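PDB 2D0S: cytochrome c from Hydrogenophilus thermoluteolus, which probably carries electrons in this moderately thermophilic bacterium, using the iron of a covalently attached heme c. Local coordinates for residues G9-H14 with P23-V28; K39-V44 with K70-V75. All blocks are in the same frame, centred on the assembly; numbering follows the deposited sequence.

Interaction 1 (G9-H14 with P23-V28); sequences GCMACH and PSYKDV. With HEC (heme c), chain B.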
# COMPACT_ATOMS: atom_id res chain seq x y z
N GLY A 9 6.22 -5.94 6.52
CA GLY A 9 6.90 -4.68 6.84
C GLY A 9 6.21 -3.36 6.51
O GLY A 9 6.78 -2.28 6.73
N CYS A 10 5.02 -3.48 5.93
CA CYS A 10 4.26 -2.35 5.52
C CYS A 10 3.96 -1.34 6.55
O CYS A 10 3.88 -0.14 6.23
CB CYS A 10 2.93 -2.82 4.92
SG CYS A 10 3.10 -4.01 3.60
N MET A 11 3.73 -1.80 7.80
CA MET A 11 3.20 -0.92 8.85
C MET A 11 4.26 -0.18 9.56
O MET A 11 3.96 0.56 10.50
CB MET A 11 2.38 -1.64 9.89
CG MET A 11 1.70 -2.86 9.39
SD MET A 11 0.22 -2.50 8.54
CE MET A 11 -0.84 -1.90 9.87
N ALA A 12 5.47 -0.25 9.00
CA ALA A 12 6.53 0.58 9.51
C ALA A 12 6.25 1.95 8.98
O ALA A 12 6.57 2.93 9.62
CB ALA A 12 7.91 0.09 9.02
N CYS A 13 5.78 2.01 7.72
CA CYS A 13 5.65 3.30 7.02
C CYS A 13 4.21 3.78 6.84
O CYS A 13 4.00 4.84 6.31
CB CYS A 13 6.28 3.15 5.66
SG CYS A 13 8.09 3.04 5.47
N HIS A 14 3.23 2.92 7.16
CA HIS A 14 1.83 3.19 6.90
C HIS A 14 1.05 2.75 8.13
O HIS A 14 1.30 1.67 8.67
CB HIS A 14 1.28 2.33 5.71
CG HIS A 14 1.84 2.68 4.37
ND1 HIS A 14 1.37 3.75 3.62
CD2 HIS A 14 2.70 2.02 3.57
CE1 HIS A 14 1.98 3.77 2.45
NE2 HIS A 14 2.82 2.74 2.40
N PRO A 23 1.19 7.45 3.03
CA PRO A 23 -0.18 7.81 3.37
C PRO A 23 -0.83 6.75 4.27
O PRO A 23 -0.50 5.54 4.19
CB PRO A 23 -0.87 7.90 2.00
CG PRO A 23 -0.06 7.00 1.12
CD PRO A 23 1.36 7.27 1.58
N SER A 24 -1.85 7.21 4.99
CA SER A 24 -2.66 6.30 5.77
C SER A 24 -3.38 5.43 4.75
O SER A 24 -3.64 5.86 3.62
CB SER A 24 -3.67 7.11 6.63
OG SER A 24 -4.84 7.44 5.92
N TYR A 25 -3.75 4.22 5.18
CA TYR A 25 -4.48 3.30 4.35
C TYR A 25 -5.90 3.82 4.12
O TYR A 25 -6.47 3.57 3.10
CB TYR A 25 -4.53 1.92 4.99
CG TYR A 25 -3.22 1.17 4.88
CD1 TYR A 25 -2.78 0.38 5.91
CD2 TYR A 25 -2.40 1.34 3.76
CE1 TYR A 25 -1.58 -0.27 5.84
CE2 TYR A 25 -1.22 0.62 3.64
CZ TYR A 25 -0.83 -0.18 4.69
OH TYR A 25 0.35 -0.86 4.65
N LYS A 26 -6.43 4.57 5.07
CA LYS A 26 -7.77 5.16 4.90
C LYS A 26 -7.78 6.23 3.80
O LYS A 26 -8.73 6.32 3.04
CB LYS A 26 -8.28 5.75 6.23
CG LYS A 26 -8.97 4.77 7.18
CD LYS A 26 -9.61 5.55 8.36
CE LYS A 26 -10.61 4.71 9.17
NZ LYS A 26 -11.89 4.43 8.43
N ASP A 27 -6.67 6.96 3.65
CA ASP A 27 -6.53 7.96 2.56
C ASP A 27 -6.33 7.25 1.21
O ASP A 27 -6.83 7.73 0.16
CB ASP A 27 -5.30 8.87 2.80
CG ASP A 27 -5.65 10.17 3.56
OD1 ASP A 27 -4.73 11.01 3.70
OD2 ASP A 27 -6.81 10.33 4.04
N VAL A 28 -5.67 6.09 1.25
CA VAL A 28 -5.47 5.31 0.02
C VAL A 28 -6.85 4.82 -0.42
O VAL A 28 -7.22 5.03 -1.56
CB VAL A 28 -4.46 4.13 0.16
CG1 VAL A 28 -4.53 3.17 -1.13
CG2 VAL A 28 -3.00 4.68 0.35
FE HEC B . 3.86 2.11 0.79
CHA HEC B . 2.60 4.68 -1.11
CHB HEC B . 1.17 0.19 0.13
CHC HEC B . 5.47 -0.54 2.23
CHD HEC B . 6.34 4.24 1.96
NA HEC B . 2.23 2.38 -0.24
C1A HEC B . 1.87 3.52 -0.97
C2A HEC B . 0.59 3.28 -1.60
C3A HEC B . 0.15 2.06 -1.22
C4A HEC B . 1.19 1.46 -0.38
CMA HEC B . -1.17 1.35 -1.65
CAA HEC B . -0.17 4.31 -2.48
CBA HEC B . 0.40 4.20 -3.89
CGA HEC B . -0.02 5.34 -4.77
O1A HEC B . -0.98 6.06 -4.43
O2A HEC B . 0.60 5.51 -5.83
NB HEC B . 3.44 0.19 1.11
C1B HEC B . 2.25 -0.42 0.74
C2B HEC B . 2.37 -1.83 1.01
C3B HEC B . 3.56 -2.04 1.61
C4B HEC B . 4.26 -0.77 1.64
CMB HEC B . 1.21 -2.82 0.79
CAB HEC B . 4.14 -3.36 2.21
CBB HEC B . 4.18 -4.49 1.15
NC HEC B . 5.54 1.91 1.88
C1C HEC B . 6.03 0.71 2.40
C2C HEC B . 7.20 0.99 3.21
C3C HEC B . 7.55 2.29 2.97
C4C HEC B . 6.44 2.89 2.25
CMC HEC B . 8.11 -0.15 3.72
CAC HEC B . 8.70 3.18 3.57
CBC HEC B . 10.05 2.52 3.87
ND HEC B . 4.43 4.19 0.44
C1D HEC B . 5.52 4.81 1.01
C2D HEC B . 5.59 6.17 0.54
C3D HEC B . 4.40 6.30 -0.39
C4D HEC B . 3.74 5.03 -0.38
CMD HEC B . 6.66 7.22 0.90
CAD HEC B . 4.01 7.50 -1.24
CBD HEC B . 4.58 7.25 -2.62
CGD HEC B . 4.18 8.42 -3.50
O1D HEC B . 4.18 9.55 -2.96
O2D HEC B . 3.85 8.23 -4.72
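His-14 and Tyr-25 lie with their ring planes only 20° from parallel, yet slid so far apart, 5.1 Å between centroids, that the rings barely overlap. What covers the phenol ring is instead the CB of His-14, which sits over its face as a CH-pi contact, 3.4 Å from Tyr-25 CZ. Tyr-25 brings its ring here because CG stands anti to its carbonyl carbon (chi1 -75°). At the edge of the same ring, in its plane, Met-11 SD approaches Tyr-25 CE1 to 3.9 Å; this is a Met-aromatic contact, reached by a thioether chain bent at both chi2 and chi3. The phenol oxygen ends against carbon, with Tyr-25 OH 3.3 Å from Cys-10 CB, and it is buried without a hydrogen-bonding partner in the model.

The residues 9-14 carry the CXXCH signature of c-type cytochromes. Cys-10 SG and Cys-13 SG are covalently bonded to CAB and CAC of the heme. His-14 NE2 binds the heme FE at 2.0 Å, and Met-57 is the other axial ligand. Histidine suits this place because its two nitrogens point different ways: while NE2 holds the metal, ND1 donates to Pro-23 O at 2.7 Å in a nearly straight bond (172°). The acceptor lies in the imidazole plane and the donor in the carbonyl plane, which helps to set the rotation of the ring about its bond to iron and would be expected to make the imidazole a somewhat stronger ligand. The apolar Pro-23 ring packs against both partners, its CD 3.7 Å from His-14 CE1 and also close to heme C3D. The next residue, Ser-24, is the N-cap of helix 25-31, its OG accepting from Asp-27 N at 3.0 Å.

Interaction 2 (K39-V44 with K70-V75); sequences KLVEKV and KIVRWV. With HEC (heme c), chain B.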
# COMPACT_ATOMS: atom_id res chain seq x y z
N LYS A 39 -2.91 -1.38 -10.79
CA LYS A 39 -2.01 -0.19 -10.75
C LYS A 39 -1.27 -0.06 -9.41
O LYS A 39 -0.05 0.10 -9.37
CB LYS A 39 -2.84 1.09 -11.03
CG LYS A 39 -2.10 2.40 -10.81
CD LYS A 39 -3.00 3.45 -10.06
CE LYS A 39 -4.11 4.03 -10.94
NZ LYS A 39 -3.52 4.83 -12.07
N LEU A 40 -2.00 -0.24 -8.32
CA LEU A 40 -1.40 -0.15 -6.99
C LEU A 40 -0.40 -1.26 -6.73
O LEU A 40 0.62 -1.04 -6.05
CB LEU A 40 -2.49 -0.15 -5.90
CG LEU A 40 -3.36 1.07 -5.98
CD1 LEU A 40 -4.51 0.98 -4.98
CD2 LEU A 40 -2.51 2.27 -5.70
N VAL A 41 -0.75 -2.47 -7.14
CA VAL A 41 0.12 -3.59 -7.00
C VAL A 41 1.48 -3.34 -7.68
O VAL A 41 2.51 -3.63 -7.09
CB VAL A 41 -0.54 -4.91 -7.55
CG1 VAL A 41 0.52 -6.04 -7.73
CG2 VAL A 41 -1.66 -5.37 -6.60
N GLU A 42 1.49 -2.80 -8.90
CA GLU A 42 2.75 -2.44 -9.59
C GLU A 42 3.57 -1.38 -8.80
O GLU A 42 4.79 -1.47 -8.70
CB GLU A 42 2.50 -1.94 -11.03
CG GLU A 42 3.14 -2.82 -12.13
CD GLU A 42 2.87 -4.35 -11.92
OE1 GLU A 42 1.68 -4.79 -11.96
OE2 GLU A 42 3.85 -5.10 -11.68
N LYS A 43 2.86 -0.39 -8.26
CA LYS A 43 3.48 0.66 -7.45
C LYS A 43 4.20 0.08 -6.18
O LYS A 43 5.27 0.52 -5.81
CB LYS A 43 2.40 1.70 -7.06
CG LYS A 43 2.89 2.84 -6.17
CD LYS A 43 4.06 3.61 -6.81
CE LYS A 43 4.44 4.83 -5.96
NZ LYS A 43 3.46 5.99 -6.12
N VAL A 44 3.60 -0.88 -5.52
CA VAL A 44 4.19 -1.45 -4.33
C VAL A 44 5.42 -2.25 -4.77
O VAL A 44 6.52 -2.11 -4.19
CB VAL A 44 3.20 -2.36 -3.59
CG1 VAL A 44 3.87 -3.02 -2.38
CG2 VAL A 44 1.92 -1.55 -3.18
N LYS A 70 -3.37 -9.26 -2.24
CA LYS A 70 -4.11 -9.46 -1.00
C LYS A 70 -4.11 -8.20 -0.08
O LYS A 70 -5.14 -7.80 0.45
CB LYS A 70 -3.51 -10.66 -0.26
CG LYS A 70 -4.46 -11.45 0.60
CD LYS A 70 -4.00 -12.98 0.66
CE LYS A 70 -4.81 -13.81 1.69
NZ LYS A 70 -5.51 -12.97 2.77
N ILE A 71 -2.94 -7.62 0.18
CA ILE A 71 -2.86 -6.50 1.11
C ILE A 71 -3.61 -5.33 0.48
O ILE A 71 -4.50 -4.74 1.10
CB ILE A 71 -1.42 -6.12 1.44
CG1 ILE A 71 -0.70 -7.28 2.19
CG2 ILE A 71 -1.37 -4.74 2.25
CD1 ILE A 71 0.92 -7.18 2.13
N VAL A 72 -3.40 -5.13 -0.81
CA VAL A 72 -3.99 -4.01 -1.49
C VAL A 72 -5.53 -4.08 -1.52
O VAL A 72 -6.22 -3.09 -1.23
CB VAL A 72 -3.40 -3.78 -2.88
CG1 VAL A 72 -4.32 -2.91 -3.70
CG2 VAL A 72 -1.96 -3.11 -2.76
N ARG A 73 -6.08 -5.26 -1.77
CA ARG A 73 -7.55 -5.36 -1.78
C ARG A 73 -8.11 -5.11 -0.40
O ARG A 73 -9.17 -4.52 -0.26
CB ARG A 73 -8.02 -6.70 -2.37
CG ARG A 73 -7.71 -6.85 -3.83
CD ARG A 73 -8.38 -8.13 -4.48
NE ARG A 73 -7.99 -8.29 -5.88
CZ ARG A 73 -8.60 -7.69 -6.91
NH1 ARG A 73 -9.67 -6.96 -6.69
NH2 ARG A 73 -8.17 -7.88 -8.15
N TRP A 74 -7.36 -5.48 0.64
CA TRP A 74 -7.79 -5.23 2.00
C TRP A 74 -7.73 -3.71 2.35
O TRP A 74 -8.68 -3.17 2.88
CB TRP A 74 -6.97 -6.06 2.99
CG TRP A 74 -7.11 -5.58 4.38
CD1 TRP A 74 -8.20 -5.68 5.18
CD2 TRP A 74 -6.15 -4.77 5.11
NE1 TRP A 74 -7.97 -5.06 6.38
CE2 TRP A 74 -6.72 -4.48 6.35
CE3 TRP A 74 -4.89 -4.26 4.81
CZ2 TRP A 74 -6.08 -3.69 7.29
CZ3 TRP A 74 -4.25 -3.51 5.72
CH2 TRP A 74 -4.82 -3.25 6.97
N VAL A 75 -6.59 -3.06 2.09
CA VAL A 75 -6.49 -1.60 2.21
C VAL A 75 -7.74 -0.91 1.66
O VAL A 75 -8.29 0.02 2.29
CB VAL A 75 -5.25 -1.07 1.51
CG1 VAL A 75 -5.32 0.49 1.35
CG2 VAL A 75 -4.01 -1.45 2.30
FE HEC B . 3.86 2.11 0.79
CHA HEC B . 2.60 4.68 -1.11
CHB HEC B . 1.17 0.19 0.13
CHC HEC B . 5.47 -0.54 2.23
CHD HEC B . 6.34 4.24 1.96
NA HEC B . 2.23 2.38 -0.24
C1A HEC B . 1.87 3.52 -0.97
C2A HEC B . 0.59 3.28 -1.60
C3A HEC B . 0.15 2.06 -1.22
C4A HEC B . 1.19 1.46 -0.38
CMA HEC B . -1.17 1.35 -1.65
CAA HEC B . -0.17 4.31 -2.48
CBA HEC B . 0.40 4.20 -3.89
CGA HEC B . -0.02 5.34 -4.77
O1A HEC B . -0.98 6.06 -4.43
O2A HEC B . 0.60 5.51 -5.83
NB HEC B . 3.44 0.19 1.11
C1B HEC B . 2.25 -0.42 0.74
C2B HEC B . 2.37 -1.83 1.01
C3B HEC B . 3.56 -2.04 1.61
C4B HEC B . 4.26 -0.77 1.64
CMB HEC B . 1.21 -2.82 0.79
CAB HEC B . 4.14 -3.36 2.21
CBB HEC B . 4.18 -4.49 1.15
NC HEC B . 5.54 1.91 1.88
C1C HEC B . 6.03 0.71 2.40
C2C HEC B . 7.20 0.99 3.21
C3C HEC B . 7.55 2.29 2.97
C4C HEC B . 6.44 2.89 2.25
CMC HEC B . 8.11 -0.15 3.72
CAC HEC B . 8.70 3.18 3.57
CBC HEC B . 10.05 2.52 3.87
ND HEC B . 4.43 4.19 0.44
C1D HEC B . 5.52 4.81 1.01
C2D HEC B . 5.59 6.17 0.54
C3D HEC B . 4.40 6.30 -0.39
C4D HEC B . 3.74 5.03 -0.38
CMD HEC B . 6.66 7.22 0.90
CAD HEC B . 4.01 7.50 -1.24
CBD HEC B . 4.58 7.25 -2.62
CGD HEC B . 4.18 8.42 -3.50
O1D HEC B . 4.18 9.55 -2.96
O2D HEC B . 3.85 8.23 -4.72
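Val-72 is the one residue of 70-75 whose side chain meets 39-44, and three apolar side chains of 39-44 gather round it. This is a helix-helix contact of the cytochrome c fold, in which helices wrap the heme; the two short axes pass 9.9 Å apart, with their directions at 124°. Val-72 CG1, anti to its own backbone N (chi1 162°), lies 4.0 Å from Leu-40 CB, and the Leu-40 and Val-72 side chains cross obliquely. The other branch, Val-72 CG2, meets Val-44 CG2 at 4.2 Å, while Val-41 CG2 comes to 4.4 Å from Val-72 CB. Valine suits position 72 because its branching at CB lets a short side chain meet Leu-40 with one methyl and Val-44 with the other.

Two of these side chains, Leu-40 and Val-44, also line the heme. Leu-40 CD2 turns to the propionate carbon CBA, and Val-44 CG2 reaches the meso carbon CHB of the porphyrin at 3.8 Å. From the other helix, Ile-71 CG2 packs on the heme methyl CMB at 3.5 Å, and behind it Leu-4 and Ala-5 of helix 2-7 back the isoleucine.

Further out, Lys-43 belongs to the polar rim of the pocket, where a long, charged chain can reach both propionates; it also touches Val-51 and Met-57. With CG anti to the backbone N (chi1 179°) and bends at chi2 and chi4, its chain carries the ammonium to two carboxylates at once. A methionine in its place would probably leave both propionates without this positive mate, as its thioether carries no charge and no N-H to donate. Lys-43 NZ donates to the heme oxygens O2A at 2.9 Å and O2D at 2.7 Å, one on each propionate.

Overall arrangement
Both interactions are buried and close on the same heme, but they hold it by different chemistry. Interaction 1 joins the loop 9-14 to the start of helix 25-31 and supplies covalent, metal and hydrogen bonds; interaction 2 joins helices 37-46 and 65-75 through aliphatic side chains alone, and the polar contacts that its segments make with the heme are those of Lys-43 with the propionates. The two contacts lie 11 Å apart between centres and meet directly through helix 65-75: Tyr-25 CD2 is 3.5 Å from Val-75 CG2, and Val-28 CG1 packs on Val-75 CG1. Cys-10 SG likewise reaches Ile-71 CD1, so that a thioether of the first contact adjoins a heme-lining side chain of the second.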